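Local coordinates for protein beta-xylosidase (Uncultured organism, PDB 4MLG) that probably hydrolyses xylo-oligosaccharides from their non-reducing ends to release xylose, as a beta-xylosidase of glycosyl hydrolase family 43, at residues 136-141 / 148-153. Numbering follows the deposited sequence.
Sequences DPCIWP and YMYFGG
Tyr150 sets its CG beside its own backbone N (chi1 -59°), while Trp140 places CG anti to its backbone N (chi1 169°), and the two side chains run alongside each other on one face of the sheet. The edge of the Tyr150 ring meets the CB methylene of Trp140, with Tyr150 CE2 3.7 Å from Trp140 CB, which sits in the ring plane. Beyond it, the Tyr150 hydroxyl hydrogen-bonds to the carbonyl of Pro254, fixing the far end of the ring. Cys138 shares this face, its CB 4.2 Å from Tyr150 CB. On the other face, Ile139 CD1 lies 3.7 Å from Met149 CE, where the bend at chi3 (-72°) of the thioether chain brings the methyl to the tip of Ile139.

Between these layers the backbones pair antiparallel. Trp140 N gives a nearly straight bond to Tyr148 O (2.6 Å), and Tyr148 N returns one to Trp140 O (2.9 Å). Tyr150 N likewise reaches Cys138 O at 2.7 Å, whereas the reciprocal bond from Cys138 N to Tyr150 O is weak. Asp87 accepts a hydrogen bond from Ile139 N, and strand 184-188 continues the sheet beyond Met149. The arrangement is a beta hairpin with strand 138-141 innermost, near the calcium ion bound by Asp85 and His274, as in a blade of the five-bladed beta-propeller of family 43.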
loop_
_atom_site.group_PDB
_atom_site.type_symbol
_atom_site.label_atom_id
_atom_site.label_comp_id
_atom_site.label_asym_id
_atom_site.label_seq_id
_atom_site.Cartn_x
_atom_site.Cartn_y
_atom_site.Cartn_z
ATOM N N ASP A 136 6.264 -5.025 -13.140
ATOM C CA ASP A 136 7.317 -5.376 -14.097
ATOM C C ASP A 136 8.741 -5.160 -13.578
ATOM O O ASP A 136 9.491 -4.361 -14.138
ATOM C CB ASP A 136 7.123 -4.626 -15.419
ATOM C CG ASP A 136 6.013 -5.216 -16.267
ATOM O OD1 ASP A 136 5.255 -6.063 -15.750
ATOM O OD2 ASP A 136 5.892 -4.829 -17.449
ATOM N N PRO A 137 9.123 -5.878 -12.509
ATOM C CA PRO A 137 10.474 -5.706 -11.971
ATOM C C PRO A 137 11.518 -6.433 -12.806
ATOM O O PRO A 137 11.230 -7.475 -13.398
ATOM C CB PRO A 137 10.375 -6.355 -10.592
ATOM C CG PRO A 137 9.354 -7.414 -10.766
ATOM C CD PRO A 137 8.342 -6.848 -11.722
ATOM N N CYS A 138 12.720 -5.869 -12.850
ATOM C CA CYS A 138 13.861 -6.500 -13.500
ATOM C C CYS A 138 15.054 -6.439 -12.555
ATOM O O CYS A 138 15.434 -5.361 -12.101
ATOM C CB CYS A 138 14.192 -5.781 -14.809
ATOM S SG CYS A 138 15.817 -6.182 -15.494
ATOM N N ILE A 139 15.642 -7.590 -12.249
ATOM C CA ILE A 139 16.752 -7.629 -11.303
ATOM C C ILE A 139 18.087 -7.811 -12.013
ATOM O O ILE A 139 18.329 -8.837 -12.649
ATOM C CB ILE A 139 16.573 -8.739 -10.260
ATOM C CG1 ILE A 139 15.119 -8.797 -9.791
ATOM C CG2 ILE A 139 17.509 -8.507 -9.086
ATOM C CD1 ILE A 139 14.653 -7.538 -9.093
ATOM N N TRP A 140 18.953 -6.810 -11.886
ATOM C CA TRP A 140 20.215 -6.787 -12.616
ATOM C C TRP A 140 21.441 -6.932 -11.715
ATOM O O TRP A 140 21.732 -6.052 -10.902
ATOM C CB TRP A 140 20.314 -5.504 -13.443
ATOM C CG TRP A 140 21.670 -5.262 -14.018
ATOM C CD1 TRP A 140 22.515 -4.234 -13.718
ATOM C CD2 TRP A 140 22.345 -6.068 -14.990
ATOM N NE1 TRP A 140 23.674 -4.346 -14.447
ATOM C CE2 TRP A 140 23.595 -5.465 -15.236
ATOM C CE3 TRP A 140 22.014 -7.239 -15.678
ATOM C CZ2 TRP A 140 24.514 -5.995 -16.139
ATOM C CZ3 TRP A 140 22.927 -7.764 -16.574
ATOM C CH2 TRP A 140 24.163 -7.142 -16.798
ATOM N N PRO A 141 22.164 -8.053 -11.857
ATOM C CA PRO A 141 23.419 -8.284 -11.135
ATOM C C PRO A 141 24.554 -7.478 -11.756
ATOM O O PRO A 141 25.251 -7.981 -12.639
ATOM C CB PRO A 141 23.674 -9.784 -11.335
ATOM C CG PRO A 141 22.381 -10.351 -11.861
ATOM C CD PRO A 141 21.752 -9.238 -12.627
ATOM N N TYR A 148 20.516 -4.607 -8.689
ATOM C CA TYR A 148 19.597 -3.490 -8.893
ATOM C C TYR A 148 18.250 -3.948 -9.453
ATOM O O TYR A 148 18.190 -4.850 -10.290
ATOM C CB TYR A 148 20.226 -2.450 -9.825
ATOM C CG TYR A 148 21.520 -1.857 -9.306
ATOM C CD1 TYR A 148 21.521 -0.685 -8.565
ATOM C CD2 TYR A 148 22.741 -2.471 -9.559
ATOM C CE1 TYR A 148 22.699 -0.140 -8.088
ATOM C CE2 TYR A 148 23.923 -1.933 -9.085
ATOM C CZ TYR A 148 23.897 -0.768 -8.352
ATOM O OH TYR A 148 25.074 -0.230 -7.881
ATOM N N MET A 149 17.174 -3.324 -8.982
ATOM C CA MET A 149 15.838 -3.598 -9.502
ATOM C C MET A 149 15.352 -2.456 -10.385
ATOM O O MET A 149 15.408 -1.291 -9.993
ATOM C CB MET A 149 14.831 -3.827 -8.370
ATOM C CG MET A 149 13.380 -3.877 -8.852
ATOM S SD MET A 149 12.135 -3.932 -7.545
ATOM C CE MET A 149 12.353 -5.600 -6.935
ATOM N N TYR A 150 14.875 -2.798 -11.576
ATOM C CA TYR A 150 14.254 -1.822 -12.460
ATOM C C TYR A 150 12.781 -2.169 -12.611
ATOM O O TYR A 150 12.440 -3.264 -13.058
ATOM C CB TYR A 150 14.945 -1.808 -13.825
ATOM C CG TYR A 150 16.419 -1.482 -13.747
ATOM C CD1 TYR A 150 16.868 -0.173 -13.866
ATOM C CD2 TYR A 150 17.361 -2.482 -13.543
ATOM C CE1 TYR A 150 18.212 0.129 -13.789
ATOM C CE2 TYR A 150 18.707 -2.189 -13.463
ATOM C CZ TYR A 150 19.128 -0.883 -13.587
ATOM O OH TYR A 150 20.469 -0.592 -13.508
ATOM N N PHE A 151 11.911 -1.242 -12.228
ATOM C CA PHE A 151 10.477 -1.491 -12.298
ATOM C C PHE A 151 9.708 -0.278 -12.807
ATOM O O PHE A 151 10.287 0.787 -13.034
ATOM C CB PHE A 151 9.935 -1.932 -10.935
ATOM C CG PHE A 151 9.997 -0.863 -9.878
ATOM C CD1 PHE A 151 8.903 -0.049 -9.628
ATOM C CD2 PHE A 151 11.145 -0.681 -9.126
ATOM C CE1 PHE A 151 8.956 0.931 -8.653
ATOM C CE2 PHE A 151 11.204 0.297 -8.150
ATOM C CZ PHE A 151 10.108 1.102 -7.913
ATOM N N GLY A 152 8.400 -0.453 -12.980
ATOM C CA GLY A 152 7.539 0.598 -13.487
ATOM C C GLY A 152 6.654 0.107 -14.617
ATOM O O GLY A 152 7.006 -0.831 -15.334
ATOM N N GLY A 153 5.498 0.744 -14.774
ATOM C CA GLY A 153 4.566 0.397 -15.832
ATOM C C GLY A 153 3.380 1.342 -15.877
ATOM O O GLY A 153 2.701 1.539 -14.873
#